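Local coordinates for translation initiation factor eIF-2B (Pyrococcus horikoshii, PDB 1VB5), which probably takes part, as a regulatory subunit of archaeal factor 2B, in exchanging GDP for GTP on initiation factor 2, at residues Val58-Ala63 and Asp231-Glu236; Ser64-Ala69 and Phe223-Lys228; Ile114-Ser119 and Ala198-Leu203; Asp191-Asn196 and Val253-Tyr258; Ala217-Lys222 and Ile263-Ile268. All coordinates share one frame; numbering follows the deposited sequence.

Interaction 1 of 5, residues Val58-Ala63 and Asp231-Glu236; sequences VNPSMA and DVMLME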
# COMPACT_ATOMS: atom_id res chain seq x y z
N VAL B 58 -0.30 -23.85 -11.21
CA VAL B 58 -0.39 -23.51 -9.79
C VAL B 58 -0.26 -22.00 -9.62
O VAL B 58 -1.02 -21.39 -8.87
CB VAL B 58 0.73 -24.21 -8.99
CG1 VAL B 58 0.71 -23.74 -7.54
CG2 VAL B 58 0.52 -25.71 -9.05
N ASN B 59 0.70 -21.40 -10.32
CA ASN B 59 0.90 -19.96 -10.27
C ASN B 59 1.68 -19.51 -11.49
O ASN B 59 2.92 -19.52 -11.50
CB ASN B 59 1.66 -19.56 -9.00
CG ASN B 59 1.70 -18.05 -8.81
OD1 ASN B 59 1.86 -17.29 -9.76
ND2 ASN B 59 1.56 -17.61 -7.56
N PRO B 60 0.97 -19.11 -12.56
CA PRO B 60 1.61 -18.65 -13.80
C PRO B 60 2.49 -17.42 -13.62
O PRO B 60 3.16 -16.99 -14.56
CB PRO B 60 0.42 -18.38 -14.72
CG PRO B 60 -0.62 -19.35 -14.23
CD PRO B 60 -0.49 -19.22 -12.73
N SER B 61 2.50 -16.85 -12.41
CA SER B 61 3.31 -15.67 -12.12
C SER B 61 4.71 -16.04 -11.63
O SER B 61 5.58 -15.18 -11.51
CB SER B 61 2.64 -14.78 -11.06
OG SER B 61 1.42 -14.22 -11.53
N MET B 62 4.93 -17.32 -11.35
CA MET B 62 6.23 -17.77 -10.87
C MET B 62 7.02 -18.53 -11.93
O MET B 62 6.66 -19.65 -12.32
CB MET B 62 6.06 -18.63 -9.62
CG MET B 62 5.64 -17.84 -8.39
SD MET B 62 5.57 -18.85 -6.90
CE MET B 62 5.00 -17.64 -5.69
N ALA B 63 8.10 -17.92 -12.38
CA ALA B 63 8.96 -18.50 -13.41
C ALA B 63 9.66 -19.77 -12.94
O ALA B 63 10.05 -20.60 -13.75
CB ALA B 63 9.99 -17.48 -13.86
N ASP B 231 2.74 -9.64 -21.53
CA ASP B 231 1.96 -10.87 -21.62
C ASP B 231 1.85 -11.64 -20.31
O ASP B 231 1.24 -12.71 -20.26
CB ASP B 231 2.54 -11.77 -22.71
CG ASP B 231 2.51 -11.12 -24.08
OD1 ASP B 231 1.41 -10.72 -24.52
OD2 ASP B 231 3.58 -11.00 -24.72
N VAL B 232 2.43 -11.10 -19.25
CA VAL B 232 2.40 -11.76 -17.95
C VAL B 232 0.99 -11.92 -17.37
O VAL B 232 0.15 -11.03 -17.50
CB VAL B 232 3.26 -11.00 -16.92
CG1 VAL B 232 3.10 -11.61 -15.54
CG2 VAL B 232 4.72 -11.03 -17.35
N MET B 233 0.76 -13.07 -16.74
CA MET B 233 -0.52 -13.38 -16.10
C MET B 233 -0.35 -13.12 -14.61
O MET B 233 0.51 -13.74 -13.97
CB MET B 233 -0.90 -14.85 -16.30
CG MET B 233 -1.34 -15.23 -17.70
SD MET B 233 -1.56 -17.04 -17.87
CE MET B 233 -3.19 -17.27 -17.10
N LEU B 234 -1.15 -12.22 -14.05
CA LEU B 234 -1.07 -11.91 -12.62
C LEU B 234 -2.18 -12.65 -11.89
O LEU B 234 -3.37 -12.32 -12.04
CB LEU B 234 -1.19 -10.40 -12.40
CG LEU B 234 -0.16 -9.54 -13.15
CD1 LEU B 234 -0.45 -8.07 -12.93
CD2 LEU B 234 1.24 -9.90 -12.68
N MET B 235 -1.80 -13.65 -11.10
CA MET B 235 -2.74 -14.48 -10.35
C MET B 235 -3.57 -13.70 -9.33
O MET B 235 -3.10 -12.73 -8.73
CB MET B 235 -1.99 -15.62 -9.66
CG MET B 235 -2.88 -16.68 -9.03
SD MET B 235 -1.97 -18.13 -8.42
CE MET B 235 -1.68 -17.67 -6.70
N GLU B 236 -4.81 -14.14 -9.14
CA GLU B 236 -5.73 -13.49 -8.21
C GLU B 236 -6.46 -14.53 -7.34
O GLU B 236 -6.71 -15.65 -7.79
CB GLU B 236 -6.75 -12.67 -9.00
CG GLU B 236 -7.55 -11.69 -8.18
CD GLU B 236 -8.63 -10.98 -8.98
OE1 GLU B 236 -8.40 -10.69 -10.17
OE2 GLU B 236 -9.70 -10.70 -8.40
O HOH W 1 2.28 -15.26 -16.72
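A type I beta turn from Asn59 to Met62, reinforced by an Asx turn, carries Ser61 against the extended loop 231-236. Ser61 OG donates to Met233 O at 2.6 Å, in the carbonyl plane and on a lone pair, and accepts from Met235 N at 3.3 Å with an N-H...O angle of 162°. One hydroxyl thus bridges the two backbone groups that flank Leu234. Asn59 OD1 takes the N-H of Ser61 at 2.8 Å and Asn59 O that of Met62, and the two bonds together hold the turn. A water joins Pro60 O to Met233 N, while Pro60 CB rests on Met233 SD at 4.0 Å. Met235 crosses Asn59 at about a right angle; its SD lies 3.4 Å from Val58 O, and the bend at chi3 (93°) carries CE to 3.4 Å from Asn59 ND2. Lys14 also reaches Val58 O, and Phe251 packs beside Asn59, Ser61 and Met235. This combined Asx and type I turn links helices 41-58 and 63-71, tied to the loop by one serine hydroxyl.

Interaction 2 of 5, residues Ser64-Ala69 and Phe223-Lys228; sequences SLYNLA and FHPTLK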
# COMPACT_ATOMS: atom_id res chain seq x y z
N SER B 64 9.82 -19.92 -11.63
CA SER B 64 10.49 -21.09 -11.09
C SER B 64 9.74 -22.36 -11.46
O SER B 64 10.35 -23.38 -11.76
CB SER B 64 10.62 -20.98 -9.57
OG SER B 64 9.34 -20.98 -8.95
N LEU B 65 8.41 -22.28 -11.46
CA LEU B 65 7.60 -23.44 -11.81
C LEU B 65 7.76 -23.79 -13.29
O LEU B 65 7.86 -24.96 -13.65
CB LEU B 65 6.13 -23.17 -11.48
CG LEU B 65 5.86 -22.90 -10.00
CD1 LEU B 65 4.38 -22.66 -9.78
CD2 LEU B 65 6.34 -24.08 -9.17
N TYR B 66 7.78 -22.77 -14.14
CA TYR B 66 7.96 -22.98 -15.57
C TYR B 66 9.34 -23.58 -15.86
O TYR B 66 9.46 -24.51 -16.66
CB TYR B 66 7.82 -21.66 -16.33
CG TYR B 66 8.24 -21.75 -17.78
CD1 TYR B 66 7.32 -22.00 -18.79
CD2 TYR B 66 9.58 -21.59 -18.14
CE1 TYR B 66 7.71 -22.09 -20.13
CE2 TYR B 66 9.99 -21.68 -19.47
CZ TYR B 66 9.06 -21.93 -20.45
OH TYR B 66 9.47 -22.01 -21.77
N ASN B 67 10.38 -23.05 -15.22
CA ASN B 67 11.72 -23.56 -15.44
C ASN B 67 11.88 -24.97 -14.86
O ASN B 67 12.64 -25.78 -15.39
CB ASN B 67 12.78 -22.62 -14.85
CG ASN B 67 12.96 -21.37 -15.68
OD1 ASN B 67 12.95 -21.42 -16.91
ND2 ASN B 67 13.13 -20.23 -15.02
N LEU B 68 11.17 -25.26 -13.78
CA LEU B 68 11.22 -26.59 -13.19
C LEU B 68 10.67 -27.57 -14.22
O LEU B 68 11.26 -28.63 -14.47
CB LEU B 68 10.37 -26.66 -11.91
CG LEU B 68 9.96 -28.06 -11.44
CD1 LEU B 68 11.19 -28.88 -11.07
CD2 LEU B 68 9.02 -27.95 -10.25
N ALA B 69 9.54 -27.20 -14.82
CA ALA B 69 8.87 -28.03 -15.82
C ALA B 69 9.74 -28.35 -17.03
O ALA B 69 9.71 -29.48 -17.53
CB ALA B 69 7.58 -27.35 -16.27
N PHE B 223 14.24 -16.45 -13.88
CA PHE B 223 14.23 -15.68 -15.12
C PHE B 223 13.42 -16.48 -16.14
O PHE B 223 13.73 -17.64 -16.40
CB PHE B 223 15.66 -15.49 -15.65
CG PHE B 223 16.46 -14.45 -14.91
CD1 PHE B 223 16.67 -14.55 -13.54
CD2 PHE B 223 17.03 -13.38 -15.60
CE1 PHE B 223 17.44 -13.60 -12.86
CE2 PHE B 223 17.81 -12.43 -14.93
CZ PHE B 223 18.01 -12.54 -13.55
N HIS B 224 12.38 -15.87 -16.71
CA HIS B 224 11.58 -16.57 -17.72
C HIS B 224 12.24 -16.26 -19.06
O HIS B 224 12.52 -15.10 -19.38
CB HIS B 224 10.14 -16.08 -17.70
CG HIS B 224 9.19 -16.97 -18.44
ND1 HIS B 224 8.23 -17.73 -17.80
CD2 HIS B 224 9.07 -17.23 -19.76
CE1 HIS B 224 7.55 -18.42 -18.70
NE2 HIS B 224 8.04 -18.13 -19.90
N PRO B 225 12.51 -17.30 -19.87
CA PRO B 225 13.16 -17.13 -21.17
C PRO B 225 12.37 -16.57 -22.34
O PRO B 225 12.96 -16.10 -23.31
CB PRO B 225 13.68 -18.53 -21.46
CG PRO B 225 12.60 -19.39 -20.90
CD PRO B 225 12.30 -18.73 -19.56
N THR B 226 11.04 -16.61 -22.28
CA THR B 226 10.25 -16.13 -23.41
C THR B 226 9.13 -15.14 -23.12
O THR B 226 8.71 -14.41 -24.01
CB THR B 226 9.63 -17.32 -24.15
OG1 THR B 226 8.72 -17.99 -23.26
CG2 THR B 226 10.70 -18.31 -24.58
N LEU B 227 8.63 -15.13 -21.89
CA LEU B 227 7.52 -14.26 -21.53
C LEU B 227 7.91 -12.80 -21.35
O LEU B 227 8.81 -12.48 -20.57
CB LEU B 227 6.86 -14.80 -20.25
CG LEU B 227 5.49 -14.28 -19.83
CD1 LEU B 227 4.45 -14.56 -20.91
CD2 LEU B 227 5.09 -14.96 -18.54
N LYS B 228 7.24 -11.91 -22.09
CA LYS B 228 7.49 -10.47 -22.01
C LYS B 228 6.52 -9.85 -21.00
O LYS B 228 5.46 -10.40 -20.73
CB LYS B 228 7.29 -9.81 -23.38
CG LYS B 228 8.37 -10.13 -24.42
CD LYS B 228 9.71 -9.49 -24.06
CE LYS B 228 10.71 -9.52 -25.22
NZ LYS B 228 12.01 -8.86 -24.88
O HOH W 2 7.84 -20.81 -23.83
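Phe223 and His224 meet helix 63-71, in the helical part of the chain, where the long loop after strand 214-217 of the Rossmann-like sheet runs past. At Phe223 the carbonyl is the point of contact: Asn67 ND2 donates to Phe223 O at 3.0 Å with a nearly straight N-H...O angle of 173°. The oxygen lies in the amide plane of Asn67, yet the nitrogen stands well above the carbonyl plane. The same ND2 also donates to Tyr221 O, so one amide group serves the carbonyls of Tyr221 and Phe223. His224 comes next, its CE1 over one face of Tyr66, 3.5 Å from Tyr66 CG, the two planes inclined at 32°. Tyr66 reaches it because CG is anti to the backbone N (chi1 169°), which swings the ring off the helix toward the loop. Leu227 CB covers the opposite face of the imidazole, and buried His224 ND1 finds no partner in the model. Pro225 then packs against the tyrosine and the amide, with CG 3.8 Å from Tyr66 CE2 and CD 3.8 Å from Asn67 OD1. At Thr226, a water lies 3.0 Å from OG1 and 2.9 Å from Tyr66 OH.

Interaction 3 of 5, residues Ile114-Ser119 and Ala198-Leu203; sequences ITHSFS and AGTYLL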
# COMPACT_ATOMS: atom_id res chain seq x y z
N ILE B 114 14.82 -1.59 3.42
CA ILE B 114 13.36 -1.66 3.36
C ILE B 114 13.02 -2.74 2.36
O ILE B 114 13.68 -2.88 1.32
CB ILE B 114 12.73 -0.31 2.92
CG1 ILE B 114 11.21 -0.40 3.01
CG2 ILE B 114 13.14 0.04 1.50
CD1 ILE B 114 10.50 0.95 2.96
N THR B 115 11.99 -3.52 2.67
CA THR B 115 11.57 -4.60 1.79
C THR B 115 10.05 -4.72 1.84
O THR B 115 9.40 -4.05 2.64
CB THR B 115 12.24 -5.95 2.21
OG1 THR B 115 11.99 -6.94 1.20
CG2 THR B 115 11.71 -6.43 3.55
N HIS B 116 9.51 -5.59 1.00
CA HIS B 116 8.06 -5.79 0.91
C HIS B 116 7.78 -7.28 0.73
O HIS B 116 8.56 -7.98 0.09
CB HIS B 116 7.52 -4.97 -0.28
CG HIS B 116 6.07 -5.18 -0.57
ND1 HIS B 116 5.08 -5.00 0.37
CD2 HIS B 116 5.43 -5.55 -1.71
CE1 HIS B 116 3.90 -5.24 -0.17
NE2 HIS B 116 4.08 -5.57 -1.44
N SER B 117 6.69 -7.74 1.32
CA SER B 117 6.28 -9.14 1.25
C SER B 117 7.34 -10.08 1.86
O SER B 117 8.21 -9.65 2.61
CB SER B 117 6.01 -9.53 -0.21
OG SER B 117 5.39 -10.80 -0.28
N PHE B 118 7.24 -11.37 1.54
CA PHE B 118 8.18 -12.36 2.06
C PHE B 118 8.93 -13.09 0.94
O PHE B 118 8.33 -13.56 -0.02
CB PHE B 118 7.47 -13.41 2.92
CG PHE B 118 8.38 -14.51 3.42
CD1 PHE B 118 9.32 -14.27 4.41
CD2 PHE B 118 8.34 -15.78 2.84
CE1 PHE B 118 10.21 -15.26 4.83
CE2 PHE B 118 9.22 -16.79 3.24
CZ PHE B 118 10.16 -16.53 4.24
N SER B 119 10.24 -13.16 1.09
CA SER B 119 11.11 -13.83 0.13
C SER B 119 12.20 -14.55 0.92
O SER B 119 13.01 -13.89 1.59
CB SER B 119 11.75 -12.81 -0.81
OG SER B 119 12.87 -13.37 -1.47
N ALA B 198 2.12 -7.64 -5.31
CA ALA B 198 1.48 -6.37 -5.60
C ALA B 198 1.96 -5.32 -4.60
O ALA B 198 1.97 -5.56 -3.39
CB ALA B 198 -0.03 -6.52 -5.51
N GLY B 199 2.36 -4.15 -5.11
CA GLY B 199 2.84 -3.10 -4.24
C GLY B 199 4.32 -2.81 -4.44
O GLY B 199 4.79 -1.71 -4.11
N THR B 200 5.06 -3.79 -4.96
CA THR B 200 6.50 -3.63 -5.19
C THR B 200 6.75 -2.46 -6.13
O THR B 200 7.71 -1.70 -5.96
CB THR B 200 7.10 -4.92 -5.83
OG1 THR B 200 6.82 -6.05 -4.99
CG2 THR B 200 8.61 -4.77 -5.98
N TYR B 201 5.88 -2.31 -7.13
CA TYR B 201 5.98 -1.22 -8.10
C TYR B 201 5.93 0.12 -7.37
O TYR B 201 6.74 1.02 -7.64
CB TYR B 201 4.81 -1.34 -9.10
CG TYR B 201 4.65 -0.18 -10.06
CD1 TYR B 201 5.69 0.21 -10.91
CD2 TYR B 201 3.44 0.52 -10.13
CE1 TYR B 201 5.52 1.26 -11.83
CE2 TYR B 201 3.26 1.57 -11.04
CZ TYR B 201 4.30 1.93 -11.88
OH TYR B 201 4.12 2.95 -12.79
N LEU B 202 5.00 0.26 -6.43
CA LEU B 202 4.87 1.51 -5.67
C LEU B 202 6.13 1.76 -4.85
O LEU B 202 6.59 2.90 -4.73
CB LEU B 202 3.66 1.46 -4.74
CG LEU B 202 2.33 1.14 -5.43
CD1 LEU B 202 1.20 1.08 -4.40
CD2 LEU B 202 2.05 2.20 -6.49
N LEU B 203 6.69 0.70 -4.28
CA LEU B 203 7.91 0.84 -3.49
C LEU B 203 9.00 1.34 -4.44
O LEU B 203 9.77 2.24 -4.10
CB LEU B 203 8.33 -0.51 -2.90
CG LEU B 203 9.15 -0.54 -1.60
CD1 LEU B 203 9.94 -1.84 -1.53
CD2 LEU B 203 10.07 0.63 -1.53
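His116 and Ala198 meet where the loop after strand 111-115 of the Rossmann-like sheet comes up to the N-terminal end of helix 200-209. His116 NE2 donates to Ala198 O at 2.9 Å with an N-H...O angle of 159°. The oxygen lies near the imidazole plane, although the nitrogen approaches from above the carbonyl plane. Thr200 OG1 sits at the same ring's edge, 3.6 Å from His116 CD2. His116 CB packs on Leu203 CD1 at 4.1 Å, and Ile114 CG2 continues this apolar patch to Leu203 CD2 at 4.4 Å. The imidazole gets there with CG anti to the backbone N (chi1 175°). Gly199, the N-cap of the helix, has backbone angles that suit glycine, and its CA lies 3.9 Å from His116 NE2. Across the dimer interface, Gln170 of the second subunit packs on Ala198. In the second shell, Asn196 and the carbonyl of Lys197 hold the Thr200 hydroxyl, and Met171 covers both His116 and Leu203. Thr141 OG1 bonds to His116 ND1, so both ring nitrogens are held and the rotation of the imidazole is fixed, with Ser117 CB over one of its faces.

Interaction 4 of 5, residues Asp191-Asn196 and Val253-Tyr258; sequences DGYVVN and VTPWKY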
# COMPACT_ATOMS: atom_id res chain seq x y z
N ASP B 191 12.01 -9.25 -21.13
CA ASP B 191 12.46 -7.88 -21.37
C ASP B 191 12.99 -7.15 -20.13
O ASP B 191 13.19 -5.94 -20.15
CB ASP B 191 11.35 -7.06 -22.08
CG ASP B 191 9.98 -7.22 -21.43
OD1 ASP B 191 9.79 -8.11 -20.57
OD2 ASP B 191 9.07 -6.43 -21.79
N GLY B 192 13.24 -7.90 -19.06
CA GLY B 192 13.82 -7.30 -17.86
C GLY B 192 12.92 -6.69 -16.80
O GLY B 192 13.42 -6.01 -15.90
N TYR B 193 11.62 -6.92 -16.89
CA TYR B 193 10.70 -6.39 -15.90
C TYR B 193 10.60 -7.38 -14.76
O TYR B 193 10.86 -8.58 -14.94
CB TYR B 193 9.32 -6.15 -16.53
CG TYR B 193 9.27 -4.95 -17.45
CD1 TYR B 193 10.20 -4.80 -18.49
CD2 TYR B 193 8.31 -3.94 -17.28
CE1 TYR B 193 10.17 -3.69 -19.34
CE2 TYR B 193 8.28 -2.82 -18.13
CZ TYR B 193 9.21 -2.70 -19.15
OH TYR B 193 9.20 -1.60 -19.98
N VAL B 194 10.26 -6.89 -13.58
CA VAL B 194 10.17 -7.73 -12.40
C VAL B 194 8.74 -7.95 -11.92
O VAL B 194 8.02 -7.00 -11.64
CB VAL B 194 10.98 -7.12 -11.23
CG1 VAL B 194 10.93 -8.04 -10.01
CG2 VAL B 194 12.41 -6.88 -11.67
N VAL B 195 8.35 -9.21 -11.84
CA VAL B 195 7.02 -9.57 -11.36
C VAL B 195 7.19 -9.95 -9.89
O VAL B 195 8.03 -10.79 -9.55
CB VAL B 195 6.46 -10.78 -12.12
CG1 VAL B 195 5.07 -11.12 -11.58
CG2 VAL B 195 6.39 -10.48 -13.61
N ASN B 196 6.42 -9.30 -9.03
CA ASN B 196 6.53 -9.57 -7.61
C ASN B 196 5.24 -9.19 -6.91
O ASN B 196 4.33 -8.66 -7.54
CB ASN B 196 7.72 -8.78 -7.02
CG ASN B 196 8.15 -9.31 -5.66
OD1 ASN B 196 8.38 -10.51 -5.49
ND2 ASN B 196 8.28 -8.41 -4.69
N VAL B 253 3.92 -5.69 -11.70
CA VAL B 253 5.07 -5.58 -12.58
C VAL B 253 5.84 -4.28 -12.38
O VAL B 253 5.27 -3.19 -12.40
CB VAL B 253 4.61 -5.66 -14.05
CG1 VAL B 253 5.83 -5.65 -14.97
CG2 VAL B 253 3.78 -6.90 -14.27
N THR B 254 7.15 -4.40 -12.18
CA THR B 254 8.01 -3.24 -12.02
C THR B 254 8.96 -3.08 -13.20
O THR B 254 9.74 -3.99 -13.51
CB THR B 254 8.85 -3.32 -10.73
OG1 THR B 254 7.99 -3.37 -9.58
CG2 THR B 254 9.76 -2.10 -10.62
N PRO B 255 8.91 -1.93 -13.89
CA PRO B 255 9.79 -1.68 -15.04
C PRO B 255 11.24 -1.73 -14.58
O PRO B 255 11.54 -1.42 -13.42
CB PRO B 255 9.38 -0.27 -15.49
CG PRO B 255 7.91 -0.20 -15.09
CD PRO B 255 7.93 -0.84 -13.72
N TRP B 256 12.15 -2.09 -15.48
CA TRP B 256 13.55 -2.17 -15.10
C TRP B 256 14.17 -0.81 -14.77
O TRP B 256 15.13 -0.74 -14.00
CB TRP B 256 14.38 -2.85 -16.20
CG TRP B 256 14.23 -2.24 -17.57
CD1 TRP B 256 13.44 -2.69 -18.59
CD2 TRP B 256 14.86 -1.04 -18.05
NE1 TRP B 256 13.54 -1.85 -19.67
CE2 TRP B 256 14.40 -0.83 -19.37
CE3 TRP B 256 15.77 -0.13 -17.50
CZ2 TRP B 256 14.81 0.26 -20.15
CZ3 TRP B 256 16.18 0.95 -18.27
CH2 TRP B 256 15.70 1.14 -19.58
N LYS B 257 13.63 0.27 -15.33
CA LYS B 257 14.22 1.59 -15.08
C LYS B 257 14.19 2.05 -13.62
O LYS B 257 14.77 3.08 -13.29
CB LYS B 257 13.60 2.66 -15.99
CG LYS B 257 12.14 3.02 -15.74
CD LYS B 257 11.69 3.99 -16.83
CE LYS B 257 10.27 4.49 -16.64
NZ LYS B 257 9.86 5.39 -17.77
N TYR B 258 13.53 1.28 -12.77
CA TYR B 258 13.48 1.61 -11.34
C TYR B 258 14.32 0.61 -10.55
O TYR B 258 14.36 0.65 -9.32
CB TYR B 258 12.04 1.57 -10.84
CG TYR B 258 11.13 2.53 -11.56
CD1 TYR B 258 10.09 2.07 -12.36
CD2 TYR B 258 11.29 3.91 -11.43
CE1 TYR B 258 9.24 2.94 -13.02
CE2 TYR B 258 10.44 4.80 -12.08
CZ TYR B 258 9.42 4.31 -12.88
OH TYR B 258 8.55 5.18 -13.50
O HOH W 3 7.08 -6.04 -9.21
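The Tyr193 ring has the backbone N of Trp256 over one face and Val253 CG1 at its edge, 3.8 Å from CD2. Pro255 touches the same ring obliquely, with CA 3.5 Å from Tyr193 CD2. The indole of Trp256 stands almost perpendicular to the phenol, planes at 89°, and its CD1 lies 3.5 Å from Tyr193 CE1; Lys257 CB covers one indole face. Trp256 CB lies 3.3 Å from Gly192 O; with CG between the backbone N and the carbonyl carbon (chi1 54°), the indole is carried to Asp191 O, 3.6 Å from Trp256 CD1. Beyond the rings the backbones pair as an antiparallel ladder: Val194 N donates to Thr254 O at 2.9 Å, and Thr254 N returns to Val194 O at 2.8 Å. Val195 and Val253 form the adjoining non-hydrogen-bonded pair. A water donates to Val194 O and also bonds to Thr254 OG1. The chemistry is therefore divided: two nearly straight backbone bonds set the strand register, while the aromatic and proline groups probably shield the end of the ladder through apolar contact.

Interaction 5 of 5, residues Ala217-Lys222 and Ile263-Ile268; sequences AAETYK and ITELGI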
# COMPACT_ATOMS: atom_id res chain seq x y z
N ALA B 217 16.34 -9.40 -5.77
CA ALA B 217 17.07 -10.65 -5.59
C ALA B 217 16.32 -11.76 -6.31
O ALA B 217 15.19 -12.09 -5.95
CB ALA B 217 17.18 -10.98 -4.10
N ALA B 218 16.95 -12.33 -7.34
CA ALA B 218 16.30 -13.39 -8.09
C ALA B 218 17.30 -14.41 -8.64
O ALA B 218 18.18 -14.06 -9.42
CB ALA B 218 15.50 -12.80 -9.24
N GLU B 219 17.15 -15.66 -8.23
CA GLU B 219 18.04 -16.70 -8.73
C GLU B 219 17.72 -16.86 -10.21
O GLU B 219 16.62 -16.53 -10.67
CB GLU B 219 17.81 -18.04 -8.01
CG GLU B 219 18.23 -18.03 -6.55
CD GLU B 219 17.11 -17.59 -5.61
OE1 GLU B 219 16.16 -16.93 -6.07
OE2 GLU B 219 17.19 -17.90 -4.40
N THR B 220 18.70 -17.36 -10.96
CA THR B 220 18.56 -17.57 -12.39
C THR B 220 17.34 -18.41 -12.80
O THR B 220 16.79 -18.20 -13.88
CB THR B 220 19.86 -18.21 -12.94
OG1 THR B 220 20.83 -17.17 -13.14
CG2 THR B 220 19.61 -18.94 -14.24
N TYR B 221 16.92 -19.34 -11.96
CA TYR B 221 15.77 -20.16 -12.32
C TYR B 221 14.46 -19.38 -12.19
O TYR B 221 13.37 -19.92 -12.40
CB TYR B 221 15.73 -21.46 -11.49
CG TYR B 221 15.51 -21.29 -10.01
CD1 TYR B 221 14.24 -21.02 -9.50
CD2 TYR B 221 16.57 -21.38 -9.11
CE1 TYR B 221 14.03 -20.84 -8.13
CE2 TYR B 221 16.38 -21.20 -7.74
CZ TYR B 221 15.10 -20.93 -7.26
OH TYR B 221 14.91 -20.72 -5.91
N LYS B 222 14.57 -18.09 -11.86
CA LYS B 222 13.39 -17.24 -11.75
C LYS B 222 13.27 -16.34 -12.97
O LYS B 222 12.33 -15.55 -13.10
CB LYS B 222 13.44 -16.40 -10.47
CG LYS B 222 13.23 -17.24 -9.22
CD LYS B 222 13.35 -16.43 -7.94
CE LYS B 222 12.85 -17.23 -6.75
NZ LYS B 222 12.92 -16.44 -5.49
N ILE B 263 20.15 -9.25 -8.21
CA ILE B 263 21.15 -10.07 -7.54
C ILE B 263 20.91 -11.54 -7.86
O ILE B 263 19.90 -12.11 -7.46
CB ILE B 263 21.08 -9.87 -6.01
CG1 ILE B 263 21.11 -8.38 -5.68
CG2 ILE B 263 22.27 -10.56 -5.34
CD1 ILE B 263 20.85 -8.04 -4.23
N THR B 264 21.83 -12.14 -8.60
CA THR B 264 21.69 -13.56 -8.96
C THR B 264 22.85 -14.34 -8.35
O THR B 264 23.79 -13.75 -7.82
CB THR B 264 21.73 -13.78 -10.48
OG1 THR B 264 23.07 -13.59 -10.95
CG2 THR B 264 20.80 -12.80 -11.19
N GLU B 265 22.77 -15.66 -8.43
CA GLU B 265 23.83 -16.51 -7.88
C GLU B 265 25.09 -16.39 -8.74
O GLU B 265 26.16 -16.84 -8.33
CB GLU B 265 23.37 -17.98 -7.81
CG GLU B 265 23.22 -18.67 -9.16
CD GLU B 265 21.87 -18.42 -9.82
OE1 GLU B 265 21.23 -17.39 -9.52
OE2 GLU B 265 21.47 -19.26 -10.65
N LEU B 266 24.96 -15.76 -9.91
CA LEU B 266 26.09 -15.57 -10.82
C LEU B 266 26.63 -14.14 -10.72
O LEU B 266 27.56 -13.78 -11.43
CB LEU B 266 25.65 -15.83 -12.27
CG LEU B 266 25.07 -17.21 -12.60
CD1 LEU B 266 24.56 -17.23 -14.04
CD2 LEU B 266 26.13 -18.27 -12.37
N GLY B 267 26.03 -13.34 -9.85
CA GLY B 267 26.47 -11.97 -9.69
C GLY B 267 25.32 -11.01 -9.92
O GLY B 267 24.22 -11.42 -10.29
N ILE B 268 25.57 -9.72 -9.72
CA ILE B 268 24.53 -8.72 -9.91
C ILE B 268 24.45 -8.31 -11.38
O ILE B 268 25.41 -7.78 -11.94
CB ILE B 268 24.81 -7.49 -9.03
CG1 ILE B 268 24.92 -7.93 -7.56
CG2 ILE B 268 23.70 -6.45 -9.22
CD1 ILE B 268 25.22 -6.82 -6.57
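Glu265 and Thr220 cross at about a right angle at the mixed Rossmann-like sheet, where its last parallel strand 261-264 turns into the hairpin with 267-269. Both carboxylate oxygens of Glu265 face Thr220 N, at the start of the 3-10 segment 220-222: OE1 accepts from it at 2.9 Å (N-H...O angle 159°), using its syn lone pair, while OE2 makes a weak second bond to the same N-H. Glu265 achieves this with CG between its backbone N and carbonyl carbon (chi1 70°) and a bend at chi2, which folds the chain back toward Thr220. The carboxylate satisfies Thr220 N and would probably be favoured there by that N-H. Thr264 turns its methyl to the other segment, CG2 lying 3.4 Å from Ala218 O, and its hydroxyl inward to the hairpin: OG1 accepts from Leu266 N, an ST turn within the type I turn 264-267, and also donates to Gly267 O. Deeper in, Ala218 N donates to Ile263 O at 3.0 Å, and Ala217 pairs with Ile263 in parallel fashion. Strand 214-217 lies between strands 180-183 and 261-264. Leu99 and Leu106 of helix 78-106 pack on Ile263, and Thr121 and Ile125 of helix 120-131 on Ala217.

From the N terminus, the turn after helix 41-58 and the following helix 63-71 are the first to find distant partners: interaction 1 closes a loop of 167 residues, and interaction 2 nests within it. Interaction 3, from strand 111-115 to helix 200-209, nests inside both. Interaction 4 joins strands 194-197 and 251-254 and crosses interactions 1, 2 and 3, touching each. Interaction 5 opens after interaction 3 has closed, and crosses interactions 1, 2 and 4; it adjoins interaction 2 through Tyr221 on Asn67 and Thr264 on Phe223. Interactions 1 and 2 thus tie the N-terminal helices to the loop after strand 214-217, while 3 and 5 both reach the seven-stranded sheet and 4 belongs to the small antiparallel one.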